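Local coordinates for protein U4/U6 snRNA-associated-splicing factor PRP24 (PDB 4N0T) that binds U6 small nuclear RNA and acts as a recycling factor of the spliceosome, annealing U6 with U4 RNA, at residues Asn21-Lys24 / Val25-Phe29; Val40-Ser43 / Leu44-Phe48; His305-Glu308 / Lys309-Arg312. All coordinates share one frame; numbering follows the deposited sequence.

Contact 1 of 3, residues Asn21-Lys24 / Val25-Phe29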
loop_
_atom_site.group_PDB
_atom_site.type_symbol
_atom_site.label_atom_id
_atom_site.label_comp_id
_atom_site.label_asym_id
_atom_site.label_seq_id
_atom_site.Cartn_x
_atom_site.Cartn_y
_atom_site.Cartn_z
ATOM N N ASN A 21 16.573 -4.225 26.715
ATOM C CA ASN A 21 15.624 -4.714 25.729
ATOM C C ASN A 21 14.286 -3.998 25.846
ATOM O O ASN A 21 14.064 -3.198 26.758
ATOM C CB ASN A 21 15.440 -6.238 25.849
ATOM C CG ASN A 21 14.951 -6.675 27.225
ATOM O OD1 ASN A 21 14.214 -5.959 27.905
ATOM N ND2 ASN A 21 15.358 -7.873 27.636
ATOM N N GLN A 22 13.397 -4.307 24.914
ATOM C CA GLN A 22 12.051 -3.761 24.881
ATOM C C GLN A 22 11.325 -3.914 26.229
ATOM O O GLN A 22 10.654 -2.988 26.699
ATOM C CB GLN A 22 11.302 -4.488 23.773
ATOM C CG GLN A 22 9.919 -4.019 23.481
ATOM C CD GLN A 22 9.337 -4.790 22.323
ATOM O OE1 GLN A 22 9.819 -5.874 21.988
ATOM N NE2 GLN A 22 8.312 -4.236 21.694
ATOM N N ASN A 23 11.476 -5.079 26.853
ATOM C CA ASN A 23 10.835 -5.344 28.136
ATOM C C ASN A 23 11.319 -4.414 29.246
ATOM O O ASN A 23 10.512 -3.875 30.015
ATOM C CB ASN A 23 11.057 -6.800 28.553
ATOM C CG ASN A 23 10.597 -7.078 29.974
ATOM O OD1 ASN A 23 9.491 -6.706 30.370
ATOM N ND2 ASN A 23 11.455 -7.727 30.755
ATOM N N LYS A 24 12.634 -4.228 29.331
ATOM C CA LYS A 24 13.210 -3.376 30.368
ATOM C C LYS A 24 12.821 -1.923 30.140
ATOM O O LYS A 24 12.654 -1.157 31.091
ATOM C CB LYS A 24 14.729 -3.509 30.393
ATOM C CG LYS A 24 15.220 -4.880 30.824
ATOM C CD LYS A 24 16.733 -4.896 30.942
ATOM C CE LYS A 24 17.242 -6.279 31.307
ATOM N NZ LYS A 24 18.730 -6.331 31.232
ATOM N N VAL A 25 12.684 -1.546 28.872
ATOM C CA VAL A 25 12.232 -0.202 28.533
ATOM C C VAL A 25 10.816 0.031 29.053
ATOM O O VAL A 25 10.552 1.056 29.688
ATOM C CB VAL A 25 12.340 0.063 27.023
ATOM C CG1 VAL A 25 11.672 1.377 26.657
ATOM C CG2 VAL A 25 13.811 0.072 26.614
ATOM N N TYR A 26 9.922 -0.930 28.808
ATOM C CA TYR A 26 8.557 -0.900 29.349
ATOM C C TYR A 26 8.542 -0.690 30.851
ATOM O O TYR A 26 7.927 0.251 31.345
ATOM C CB TYR A 26 7.826 -2.214 29.054
ATOM C CG TYR A 26 6.935 -2.169 27.843
ATOM C CD1 TYR A 26 5.684 -1.570 27.899
ATOM C CD2 TYR A 26 7.340 -2.741 26.644
ATOM C CE1 TYR A 26 4.866 -1.528 26.785
ATOM C CE2 TYR A 26 6.532 -2.711 25.530
ATOM C CZ TYR A 26 5.297 -2.102 25.603
ATOM O OH TYR A 26 4.496 -2.069 24.484
ATOM N N LYS A 27 9.217 -1.579 31.575
ATOM C CA LYS A 27 9.247 -1.516 33.031
ATOM C C LYS A 27 9.774 -0.183 33.543
ATOM O O LYS A 27 9.279 0.339 34.544
ATOM C CB LYS A 27 10.072 -2.670 33.609
ATOM C CG LYS A 27 9.309 -3.991 33.687
ATOM C CD LYS A 27 10.157 -5.111 34.297
ATOM C CE LYS A 27 9.322 -6.364 34.558
ATOM N NZ LYS A 27 8.766 -6.936 33.297
ATOM N N TYR A 28 10.773 0.369 32.860
ATOM C CA TYR A 28 11.339 1.646 33.282
ATOM C C TYR A 28 10.338 2.793 33.102
ATOM O O TYR A 28 10.279 3.702 33.931
ATOM C CB TYR A 28 12.646 1.964 32.543
ATOM C CG TYR A 28 13.336 3.198 33.090
ATOM C CD1 TYR A 28 14.186 3.111 34.183
ATOM C CD2 TYR A 28 13.121 4.453 32.527
ATOM C CE1 TYR A 28 14.813 4.233 34.697
ATOM C CE2 TYR A 28 13.745 5.585 33.041
ATOM C CZ TYR A 28 14.590 5.462 34.125
ATOM O OH TYR A 28 15.209 6.573 34.639
ATOM N N PHE A 29 9.550 2.744 32.032
ATOM C CA PHE A 29 8.692 3.877 31.674
ATOM C C PHE A 29 7.195 3.663 31.914
ATOM O O PHE A 29 6.406 4.597 31.749
ATOM C CB PHE A 29 8.899 4.264 30.200
ATOM C CG PHE A 29 10.196 4.975 29.924
ATOM C CD1 PHE A 29 10.312 6.342 30.133
ATOM C CD2 PHE A 29 11.294 4.280 29.434
ATOM C CE1 PHE A 29 11.505 6.994 29.872
ATOM C CE2 PHE A 29 12.482 4.934 29.164
ATOM C CZ PHE A 29 12.587 6.285 29.383
HETATM O O HOH W 1 5.744 -2.396 21.599
#

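Contact 2 of 3, residues Val40-Ser43 / Leu44-Phe48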
loop_
_atom_site.group_PDB
_atom_site.type_symbol
_atom_site.label_atom_id
_atom_site.label_comp_id
_atom_site.label_asym_id
_atom_site.label_seq_id
_atom_site.Cartn_x
_atom_site.Cartn_y
_atom_site.Cartn_z
ATOM N N VAL A 40 13.307 -0.707 20.195
ATOM C CA VAL A 40 14.686 -0.506 20.637
ATOM C C VAL A 40 15.614 -0.829 19.463
ATOM O O VAL A 40 15.361 -1.776 18.713
ATOM C CB VAL A 40 15.027 -1.390 21.852
ATOM C CG1 VAL A 40 16.447 -1.130 22.334
ATOM C CG2 VAL A 40 14.048 -1.136 22.986
ATOM N N ALA A 41 16.662 -0.029 19.282
ATOM C CA ALA A 41 17.633 -0.253 18.207
ATOM C C ALA A 41 19.038 0.002 18.727
ATOM O O ALA A 41 19.247 0.890 19.559
ATOM C CB ALA A 41 17.354 0.657 17.029
ATOM N N ASP A 42 20.002 -0.760 18.220
ATOM C CA ASP A 42 21.393 -0.546 18.575
ATOM C C ASP A 42 21.891 0.765 17.995
ATOM O O ASP A 42 21.478 1.173 16.900
ATOM C CB ASP A 42 22.265 -1.676 18.021
ATOM C CG ASP A 42 22.100 -2.977 18.775
ATOM O OD1 ASP A 42 21.611 -2.956 19.927
ATOM O OD2 ASP A 42 22.486 -4.024 18.215
ATOM N N SER A 43 22.798 1.425 18.712
ATOM C CA SER A 43 23.512 2.551 18.124
ATOM C C SER A 43 24.396 2.029 16.992
ATOM O O SER A 43 24.579 0.814 16.852
ATOM C CB SER A 43 24.379 3.245 19.167
ATOM O OG SER A 43 25.414 2.381 19.585
ATOM N N LEU A 44 24.941 2.948 16.197
ATOM C CA LEU A 44 25.759 2.596 15.034
ATOM C C LEU A 44 26.921 1.681 15.402
ATOM O O LEU A 44 27.212 0.713 14.688
ATOM C CB LEU A 44 26.304 3.862 14.373
ATOM C CG LEU A 44 25.380 4.581 13.400
ATOM C CD1 LEU A 44 26.005 5.879 12.908
ATOM C CD2 LEU A 44 25.065 3.661 12.233
ATOM N N LYS A 45 27.575 1.981 16.520
ATOM C CA LYS A 45 28.745 1.209 16.940
ATOM C C LYS A 45 28.441 0.225 18.067
ATOM O O LYS A 45 29.355 -0.351 18.664
ATOM C CB LYS A 45 29.876 2.153 17.335
ATOM C CG LYS A 45 30.277 3.107 16.216
ATOM C CD LYS A 45 31.601 3.801 16.543
ATOM C CE LYS A 45 32.027 4.763 15.440
ATOM N NZ LYS A 45 33.268 5.508 15.806
ATOM N N LYS A 46 27.150 0.041 18.343
ATOM C CA LYS A 46 26.646 -0.929 19.322
ATOM C C LYS A 46 27.079 -0.667 20.767
ATOM O O LYS A 46 27.012 -1.568 21.601
ATOM C CB LYS A 46 27.013 -2.369 18.929
ATOM C CG LYS A 46 26.949 -2.671 17.434
ATOM C CD LYS A 46 25.620 -3.286 17.032
ATOM C CE LYS A 46 25.607 -3.652 15.551
ATOM N NZ LYS A 46 24.217 -3.909 15.078
ATOM N N ASN A 47 27.496 0.556 21.074
ATOM C CA ASN A 47 27.915 0.874 22.443
ATOM C C ASN A 47 26.747 1.209 23.384
ATOM O O ASN A 47 26.881 1.155 24.616
ATOM C CB ASN A 47 28.967 1.989 22.455
ATOM C CG ASN A 47 28.646 3.115 21.485
ATOM O OD1 ASN A 47 27.981 2.913 20.463
ATOM N ND2 ASN A 47 29.135 4.313 21.796
ATOM N N PHE A 48 25.602 1.559 22.800
ATOM C CA PHE A 48 24.407 1.851 23.584
ATOM C C PHE A 48 23.161 1.572 22.743
ATOM O O PHE A 48 23.269 1.145 21.593
ATOM C CB PHE A 48 24.415 3.304 24.096
ATOM C CG PHE A 48 24.307 4.342 23.008
ATOM C CD1 PHE A 48 23.061 4.758 22.530
ATOM C CD2 PHE A 48 25.448 4.914 22.475
ATOM C CE1 PHE A 48 22.970 5.715 21.531
ATOM C CE2 PHE A 48 25.364 5.871 21.491
ATOM C CZ PHE A 48 24.118 6.275 21.011
HETATM O O HOH W 2 24.044 -0.900 14.756
#

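Contact 3 of 3, residues His305-Glu308 / Lys309-Arg312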
loop_
_atom_site.group_PDB
_atom_site.type_symbol
_atom_site.label_atom_id
_atom_site.label_comp_id
_atom_site.label_asym_id
_atom_site.label_seq_id
_atom_site.Cartn_x
_atom_site.Cartn_y
_atom_site.Cartn_z
ATOM N N HIS A 305 10.113 -22.275 -6.487
ATOM C CA HIS A 305 10.717 -22.555 -7.796
ATOM C C HIS A 305 9.680 -22.741 -8.897
ATOM O O HIS A 305 9.858 -23.527 -9.832
ATOM C CB HIS A 305 11.707 -23.723 -7.704
ATOM C CG HIS A 305 12.787 -23.495 -6.694
ATOM N ND1 HIS A 305 12.811 -24.131 -5.471
ATOM C CD2 HIS A 305 13.856 -22.662 -6.707
ATOM C CE1 HIS A 305 13.858 -23.715 -4.781
ATOM N NE2 HIS A 305 14.511 -22.826 -5.510
ATOM N N ILE A 306 8.598 -21.979 -8.769
ATOM C CA ILE A 306 7.555 -21.914 -9.768
ATOM C C ILE A 306 8.007 -20.914 -10.832
ATOM O O ILE A 306 8.600 -19.882 -10.510
ATOM C CB ILE A 306 6.243 -21.425 -9.117
ATOM C CG1 ILE A 306 5.807 -22.393 -8.014
ATOM C CG2 ILE A 306 5.140 -21.291 -10.136
ATOM C CD1 ILE A 306 4.725 -21.826 -7.108
ATOM N N ASN A 307 7.749 -21.224 -12.096
ATOM C CA ASN A 307 8.043 -20.290 -13.168
ATOM C C ASN A 307 7.000 -19.171 -13.222
ATOM O O ASN A 307 5.802 -19.414 -13.057
ATOM C CB ASN A 307 8.092 -21.031 -14.500
ATOM C CG ASN A 307 8.610 -20.168 -15.625
ATOM O OD1 ASN A 307 7.885 -19.336 -16.171
ATOM N ND2 ASN A 307 9.871 -20.369 -15.989
ATOM N N GLU A 308 7.470 -17.950 -13.449
ATOM C CA GLU A 308 6.625 -16.764 -13.514
ATOM C C GLU A 308 5.398 -16.959 -14.403
ATOM O O GLU A 308 4.298 -16.520 -14.063
ATOM C CB GLU A 308 7.470 -15.587 -14.009
ATOM C CG GLU A 308 6.717 -14.486 -14.738
ATOM C CD GLU A 308 7.658 -13.579 -15.518
ATOM O OE1 GLU A 308 7.262 -12.438 -15.841
ATOM O OE2 GLU A 308 8.797 -14.010 -15.810
ATOM N N LYS A 309 5.576 -17.641 -15.529
ATOM C CA LYS A 309 4.477 -17.788 -16.476
ATOM C C LYS A 309 3.551 -18.961 -16.161
ATOM O O LYS A 309 2.589 -19.203 -16.890
ATOM C CB LYS A 309 4.999 -17.876 -17.916
ATOM C CG LYS A 309 5.664 -19.200 -18.268
ATOM C CD LYS A 309 6.734 -18.997 -19.339
ATOM C CE LYS A 309 7.420 -20.303 -19.729
ATOM N NZ LYS A 309 8.291 -20.110 -20.931
ATOM N N ASP A 310 3.835 -19.688 -15.083
ATOM C CA ASP A 310 2.896 -20.695 -14.597
ATOM C C ASP A 310 1.826 -20.001 -13.764
ATOM O O ASP A 310 0.771 -20.569 -13.469
ATOM C CB ASP A 310 3.618 -21.734 -13.735
ATOM C CG ASP A 310 4.543 -22.630 -14.544
ATOM O OD1 ASP A 310 4.105 -23.142 -15.597
ATOM O OD2 ASP A 310 5.706 -22.817 -14.125
ATOM N N ILE A 311 2.111 -18.762 -13.382
ATOM C CA ILE A 311 1.190 -17.985 -12.571
ATOM C C ILE A 311 0.438 -16.989 -13.449
ATOM O O ILE A 311 1.045 -16.103 -14.051
ATOM C CB ILE A 311 1.950 -17.210 -11.482
ATOM C CG1 ILE A 311 2.723 -18.176 -10.581
ATOM C CG2 ILE A 311 0.984 -16.370 -10.654
ATOM C CD1 ILE A 311 3.947 -17.553 -9.929
ATOM N N ARG A 312 -0.881 -17.140 -13.524
ATOM C CA ARG A 312 -1.716 -16.239 -14.317
ATOM C C ARG A 312 -1.973 -14.920 -13.584
ATOM O O ARG A 312 -1.794 -13.830 -14.148
ATOM C CB ARG A 312 -3.041 -16.925 -14.648
ATOM C CG ARG A 312 -4.200 -15.969 -14.805
ATOM C CD ARG A 312 -4.418 -15.565 -16.241
ATOM N NE ARG A 312 -5.454 -16.388 -16.849
ATOM C CZ ARG A 312 -6.734 -16.360 -16.484
ATOM N NH1 ARG A 312 -7.134 -15.552 -15.509
ATOM N NH2 ARG A 312 -7.614 -17.144 -17.093
#

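Contact 1 of 3, residues Asn21-Lys24 / Val25-Phe29
Asn23 and Lys27, one turn apart on a helix, meet because their torsions converge: the Asn23 amide swings anti to its own backbone N (chi1 171°), while the Lys27 chain runs extended, then bends at its last torsion (chi4 62°) to bring the ammonium back. NZ reaches Asn23 OD1 at 3.0 Å, in the carbonyl plane and on a lone pair. A flexible lysine suits this exposed flank, where its aliphatic part can follow the helix before the charge finds an acceptor.

Asn21 is the N-cap. Its OD1 takes the Lys24 N-H at 2.7 Å, almost straight down the carbonyl, satisfying an amide that has no earlier helical carbonyl to bond. Next, hydrogen bonds from Val25 N to Asn21 O and from Tyr26 N to Gln22 O begin the i to i+4 ladder. Gln22 and Tyr26 lie side by side, amide and ring planes 34° apart, with one water bridging Gln22 NE2, weakly, to Tyr26 OH.

The inner side of helix 22-29 faces the sheet of the first RRM: branched Val25 packs on Val38 of strand 35-42 and on Leu16 and Ile53, while Phe29 rests on Val13 and Ile53 of strands 10-16 and 49-55.

Contact 2 of 3, residues Val40-Ser43 / Leu44-Phe48
Ser43 meets Phe48 where strand 35-42 ends, and the chain between them folds into a type I beta turn from Ser43 to Lys46, within the loop joining the second and third strands of an RRM. Ser43 CB stands over the middle of the Phe48 ring, 3.5 Å from the centroid and 10° off the normal, a CH-pi contact made with the face. Phe48 puts its ring there by placing CG between its own backbone N and carbonyl carbon (chi1 66°). Serine suits the spot because its small CB can sit close on the ring while its hydroxyl bonds the Asn47 side chain and, weakly, Phe48 N.

That hydroxyl works in both directions. Ser43 OG donates to Asn47 OD1 at 2.8 Å, coming from above the amide plane, and accepts the weak bond from Phe48 N at 3.3 Å. The main chain supports this arrangement: Ser43 N gives a 2.9 Å bond to Phe48 O, and Lys46 N closes the turn on Ser43 O. Lys46 itself has positive phi (63°), which turns the chain back toward the third strand.

Further out, the Lys46 chain, bent at chi2, crosses Asp42, whose OD2 forms a loose salt bridge with it; the stronger partner of this carboxylate is Arg49, paired with OD1. An aspartate between two basic side chains would probably remain ionised. The Phe48 ring also meets Phe50 edge-to-face and touches Lys14 and Asn15 of strand 10-16, while Leu44 touches Val111, in the loop before strand 112-116 of the second RRM. One water ties the turn to the lysine: it donates to Ser43 O at 2.8 Å and accepts from Lys46 NZ at 3.0 Å.

Contact 3 of 3, residues His305-Glu308 / Lys309-Arg312
Asn307 and Lys309 carry much of this contact, a tight 3-10 turn leading from the loop after helix 293-302 into strand 311-317. Asn307 CG lies across the CA-CB bond from N (chi1 -171°), which carries the amide forward over the start of the turn, and OD1 accepts the Lys309 N-H at 2.9 Å with an N-H...O angle of 163°. The same oxygen lies alongside the aliphatic chain of Lys309, closest to CG at 3.1 Å, while the ammonium leads away. Asparagine fits here because its short amide can bond a main-chain N-H only two residues on, forming an Asx turn.

Glu308 joins chiefly through its backbone. Its carbonyl O receives Ile311 N at 3.2 Å, and Asn307 O likewise receives Asp310 N at 2.8 Å; both donors arrive from above the carbonyl plane, consistent with the tight i to i+3 winding. Asp310 OD2 reaches back to Asn307, accepting a weak bond from its N at 3.3 Å and lying beside its CB. This weak side-chain bond supplements the Asx turn.

On the side facing the helices, Ile306 CG2 touches Ile311 CD1 at 3.9 Å, the two side chains crossing at about a right angle. Branched aliphatic residues suit this underside, since Ile306 and Ile311 both pack on Leu300 of helix 293-302 and Ile306 also meets Phe332 and Met336 of helix 330-340. Arg328 NH1 hydrogen-bonds Lys309 O. The chemistry therefore implies a turn whose shape is set by main-chain N-H groups held on oxygens, with apolar contacts anchoring it to the domain beneath.

How the contacts relate
All three are local surface contacts, each with one buried touching residue: Val25, Ser43 and Ile306. Contacts 1 and 2 belong to the first RRM and touch where Val25 CG2 packs on Val40 CG2 at 3.8 Å, joining helix 22-29 to strand 35-42. Contact 3 lies in the occluded RRM, its centre about 46 Å from that of contact 1 and about 42 Å from that of contact 2. It links the first helix to the second strand; contact 1 starts the equivalent helix of the first RRM, and contact 2 follows the equivalent strand. Helical bonding dominates contact 1, a serine hydroxyl and an aromatic face contact 2, and main-chain i to i+3 bonds and one Asx turn contact 3.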